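Hypothetical protein PSPTO_2114 (Pseudomonas syringae pv. tomato, PDB 2ODA) belongs to a Pseudomonas-specific subfamily of the HAD superfamily, with the phosphatase fold but probably a different, still undefined biochemical function. Local coordinates at residues T5-L17 and L97-I111. Sequence-based numbering, arbitrary orientation.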
# COMPACT_ATOMS: atom_id res chain seq x y z
N THR B 5 4.34 -7.42 -16.02
CA THR B 5 5.58 -6.70 -15.81
C THR B 5 5.60 -6.14 -14.40
O THR B 5 4.56 -6.07 -13.73
CB THR B 5 5.72 -5.55 -16.82
OG1 THR B 5 4.54 -4.73 -16.73
CG2 THR B 5 5.86 -6.11 -18.25
N PHE B 6 6.79 -5.73 -13.94
CA PHE B 6 6.96 -5.16 -12.60
C PHE B 6 7.11 -3.64 -12.68
O PHE B 6 7.99 -3.13 -13.39
CB PHE B 6 8.19 -5.80 -11.90
CG PHE B 6 8.09 -7.28 -11.78
CD1 PHE B 6 7.36 -7.85 -10.74
CD2 PHE B 6 8.72 -8.12 -12.71
CE1 PHE B 6 7.25 -9.24 -10.61
CE2 PHE B 6 8.59 -9.50 -12.61
CZ PHE B 6 7.85 -10.06 -11.55
N PRO B 7 6.24 -2.90 -11.97
CA PRO B 7 6.34 -1.44 -12.03
C PRO B 7 7.50 -0.82 -11.22
O PRO B 7 7.98 0.24 -11.59
CB PRO B 7 5.00 -0.96 -11.49
CG PRO B 7 4.43 -2.09 -10.72
CD PRO B 7 5.10 -3.36 -11.15
N ALA B 8 7.94 -1.49 -10.15
CA ALA B 8 8.98 -0.93 -9.29
C ALA B 8 9.58 -2.07 -8.46
O ALA B 8 8.89 -3.04 -8.15
CB ALA B 8 8.40 0.13 -8.36
N LEU B 9 10.85 -1.91 -8.12
CA LEU B 9 11.53 -2.82 -7.21
C LEU B 9 12.13 -2.05 -6.05
O LEU B 9 12.78 -1.00 -6.23
CB LEU B 9 12.62 -3.63 -7.94
CG LEU B 9 12.25 -4.49 -9.15
CD1 LEU B 9 13.50 -5.10 -9.77
CD2 LEU B 9 11.27 -5.60 -8.76
N LEU B 10 11.90 -2.57 -4.85
CA LEU B 10 12.49 -2.02 -3.61
C LEU B 10 13.55 -2.97 -3.11
O LEU B 10 13.32 -4.18 -3.13
CB LEU B 10 11.41 -1.87 -2.54
CG LEU B 10 10.19 -1.05 -2.98
CD1 LEU B 10 9.22 -0.96 -1.79
CD2 LEU B 10 10.60 0.36 -3.49
N PHE B 11 14.69 -2.44 -2.65
CA PHE B 11 15.78 -3.28 -2.13
C PHE B 11 16.19 -2.81 -0.75
O PHE B 11 16.35 -1.62 -0.52
CB PHE B 11 17.04 -3.15 -3.00
CG PHE B 11 16.91 -3.73 -4.37
CD1 PHE B 11 16.45 -2.95 -5.43
CD2 PHE B 11 17.32 -5.03 -4.62
CE1 PHE B 11 16.36 -3.50 -6.73
CE2 PHE B 11 17.25 -5.58 -5.91
CZ PHE B 11 16.77 -4.80 -6.96
N GLY B 12 16.40 -3.74 0.17
CA GLY B 12 17.21 -3.39 1.35
C GLY B 12 18.59 -2.92 0.88
O GLY B 12 19.08 -3.35 -0.16
N LEU B 13 19.25 -2.07 1.65
CA LEU B 13 20.60 -1.68 1.31
C LEU B 13 21.65 -2.61 1.94
O LEU B 13 22.22 -3.48 1.25
CB LEU B 13 20.83 -0.19 1.64
CG LEU B 13 22.20 0.40 1.26
CD1 LEU B 13 22.45 0.48 -0.29
CD2 LEU B 13 22.34 1.76 1.93
N SER B 14 21.87 -2.46 3.24
CA SER B 14 22.77 -3.34 4.00
C SER B 14 22.28 -4.80 4.02
O SER B 14 21.08 -5.07 4.23
CB SER B 14 22.95 -2.78 5.44
OG SER B 14 23.58 -3.72 6.29
N GLY B 15 23.19 -5.75 3.80
CA GLY B 15 22.85 -7.18 3.81
C GLY B 15 21.97 -7.57 2.64
O GLY B 15 21.19 -8.56 2.70
N CYS B 16 22.07 -6.80 1.56
CA CYS B 16 21.24 -7.07 0.41
C CYS B 16 21.93 -6.58 -0.88
O CYS B 16 22.49 -7.40 -1.60
CB CYS B 16 19.84 -6.49 0.63
SG CYS B 16 18.71 -6.61 -0.76
N LEU B 17 21.91 -5.27 -1.15
CA LEU B 17 22.68 -4.71 -2.26
C LEU B 17 24.18 -4.70 -1.95
O LEU B 17 25.00 -5.03 -2.80
CB LEU B 17 22.21 -3.27 -2.56
CG LEU B 17 20.78 -3.16 -3.13
CD1 LEU B 17 20.33 -1.69 -3.07
CD2 LEU B 17 20.79 -3.70 -4.56
N LEU B 97 7.68 3.54 -2.47
CA LEU B 97 6.86 3.53 -3.71
C LEU B 97 6.43 4.94 -4.12
O LEU B 97 6.49 5.31 -5.30
CB LEU B 97 5.66 2.57 -3.57
CG LEU B 97 5.98 1.09 -3.31
CD1 LEU B 97 4.66 0.32 -3.08
CD2 LEU B 97 6.80 0.49 -4.49
N MSE B 98 6.00 5.75 -3.16
CA MSE B 98 5.65 7.15 -3.43
C MSE B 98 6.80 7.97 -3.98
O MSE B 98 6.61 8.79 -4.89
CB MSE B 98 5.05 7.79 -2.18
CG MSE B 98 3.67 7.21 -1.88
SE MSE B 98 2.89 8.07 -0.32
CE MSE B 98 3.49 6.91 1.01
N ALA B 99 8.00 7.74 -3.45
CA ALA B 99 9.22 8.38 -3.92
C ALA B 99 9.51 8.03 -5.38
O ALA B 99 10.15 8.81 -6.08
CB ALA B 99 10.42 8.01 -3.02
N LEU B 100 9.05 6.86 -5.82
CA LEU B 100 9.18 6.43 -7.22
C LEU B 100 7.96 6.78 -8.06
O LEU B 100 7.88 6.39 -9.23
CB LEU B 100 9.40 4.91 -7.28
CG LEU B 100 10.71 4.36 -6.69
CD1 LEU B 100 10.69 2.84 -6.68
CD2 LEU B 100 11.93 4.90 -7.47
N ASN B 101 7.01 7.52 -7.49
CA ASN B 101 5.80 7.95 -8.20
C ASN B 101 5.02 6.76 -8.76
O ASN B 101 4.42 6.85 -9.82
CB ASN B 101 6.15 8.92 -9.34
CG ASN B 101 6.88 10.16 -8.84
OD1 ASN B 101 6.32 10.94 -8.07
ND2 ASN B 101 8.12 10.34 -9.27
N VAL B 102 5.06 5.64 -8.05
CA VAL B 102 4.38 4.42 -8.47
C VAL B 102 2.88 4.66 -8.59
O VAL B 102 2.28 5.31 -7.73
CB VAL B 102 4.73 3.27 -7.48
CG1 VAL B 102 3.71 2.17 -7.47
CG2 VAL B 102 6.14 2.70 -7.80
N SER B 103 2.27 4.16 -9.66
CA SER B 103 0.84 4.40 -9.85
C SER B 103 -0.05 3.29 -9.28
O SER B 103 -1.24 3.52 -9.03
CB SER B 103 0.54 4.67 -11.33
OG SER B 103 0.70 3.48 -12.10
N GLN B 104 0.50 2.09 -9.11
CA GLN B 104 -0.25 0.96 -8.54
C GLN B 104 0.65 0.07 -7.68
O GLN B 104 1.79 -0.23 -8.07
CB GLN B 104 -0.84 0.05 -9.63
CG GLN B 104 -2.04 0.58 -10.37
CD GLN B 104 -1.68 1.42 -11.59
OE1 GLN B 104 -0.56 1.31 -12.10
NE2 GLN B 104 -2.61 2.24 -12.06
N LEU B 105 0.12 -0.40 -6.54
CA LEU B 105 0.79 -1.43 -5.75
C LEU B 105 1.02 -2.72 -6.54
O LEU B 105 2.04 -3.42 -6.35
CB LEU B 105 -0.07 -1.77 -4.52
CG LEU B 105 0.47 -2.79 -3.52
CD1 LEU B 105 1.78 -2.29 -2.90
CD2 LEU B 105 -0.53 -3.08 -2.44
N GLU B 106 0.06 -3.07 -7.39
CA GLU B 106 0.10 -4.35 -8.07
C GLU B 106 1.43 -4.57 -8.81
O GLU B 106 1.85 -3.73 -9.62
CB GLU B 106 -1.08 -4.53 -9.03
CG GLU B 106 -1.12 -5.96 -9.64
CD GLU B 106 -2.19 -6.13 -10.70
OE1 GLU B 106 -3.04 -5.23 -10.84
OE2 GLU B 106 -2.19 -7.18 -11.38
N GLY B 107 2.07 -5.69 -8.49
CA GLY B 107 3.32 -6.10 -9.13
C GLY B 107 4.59 -5.54 -8.52
O GLY B 107 5.70 -5.92 -8.95
N CYS B 108 4.48 -4.64 -7.54
CA CYS B 108 5.68 -4.12 -6.85
C CYS B 108 6.33 -5.21 -5.99
O CYS B 108 5.64 -6.03 -5.39
CB CYS B 108 5.35 -2.89 -6.02
SG CYS B 108 4.85 -1.46 -7.01
N VAL B 109 7.67 -5.21 -5.93
CA VAL B 109 8.42 -6.26 -5.23
C VAL B 109 9.43 -5.66 -4.26
O VAL B 109 10.02 -4.62 -4.55
CB VAL B 109 9.19 -7.18 -6.21
CG1 VAL B 109 9.81 -8.38 -5.48
CG2 VAL B 109 8.28 -7.66 -7.35
N LEU B 110 9.61 -6.32 -3.10
CA LEU B 110 10.66 -5.94 -2.16
C LEU B 110 11.63 -7.11 -2.09
O LEU B 110 11.21 -8.25 -1.92
CB LEU B 110 10.09 -5.69 -0.74
CG LEU B 110 11.15 -5.64 0.38
CD1 LEU B 110 12.03 -4.39 0.28
CD2 LEU B 110 10.47 -5.68 1.77
N ILE B 111 12.90 -6.81 -2.22
CA ILE B 111 13.95 -7.81 -2.08
C ILE B 111 14.77 -7.44 -0.84
O ILE B 111 15.24 -6.31 -0.74
CB ILE B 111 14.87 -7.79 -3.32
CG1 ILE B 111 14.04 -8.09 -4.59
CG2 ILE B 111 16.01 -8.80 -3.18
CD1 ILE B 111 13.75 -6.87 -5.46
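Strands 9-12 and 109-111 are the two central neighbours of the parallel sheet in a Rossmann-like HAD core, and their backbones zip together at Leu9, Leu10 and Phe11 against Val109, Leu110 and Ile111. Leu10 N reaches Val109 O at 2.8 Å, and Leu10 O accepts Ile111 N at 2.8 Å, while Leu9 and Phe11 bond strand 55-58 on the other side. Gly12 N extends the ladder to Ile111 O, whereas the bond from Val109 N to Ala8 O, 3.3 Å long, is weak.

On one face of the sheet lie Leu9, Phe11, Val109 and Ile111, bulky apolar residues, the last two beta-branched and well suited to a strand. In Ile111, chi1 of -60° sets CG1 beside the backbone N and chi2 of 104° turns CD1 over the Phe11 ring, a CH-pi contact 4.0 Å from the centroid, displaced toward the rim. Leu9 and Val109 run side by side, and Ile129 continues this layer.

The other face receives helix 91-99 and the loop after it. Leu10 meets Leu97 at about a right angle, and its CD2 also touches CD1 of Leu100. Ala8, small enough to fit beneath the loop, brings CB within a tight 3.5 Å of Val102 CG2.

Before strand 109-111, the type II turn 105-108 places Gly107 against Pro7; glycine readily adopts its phi of 87°, and a side chain would run into Pro7 CD. Gly107 O is buried without a hydrogen-bond partner; Phe6 CD1 approaches it edge-on at 3.1 Å.

Beyond Gly12, the wider pi-type turn 13-17 is consistent with the HAD squiggle; Gly12 and Ser14 stand where HAD phosphatases usually carry the DxD aspartates. This turn directly after the first strand, and strand order 3-2-1-4-5 between helices, typify the HAD Rossmannoid fold.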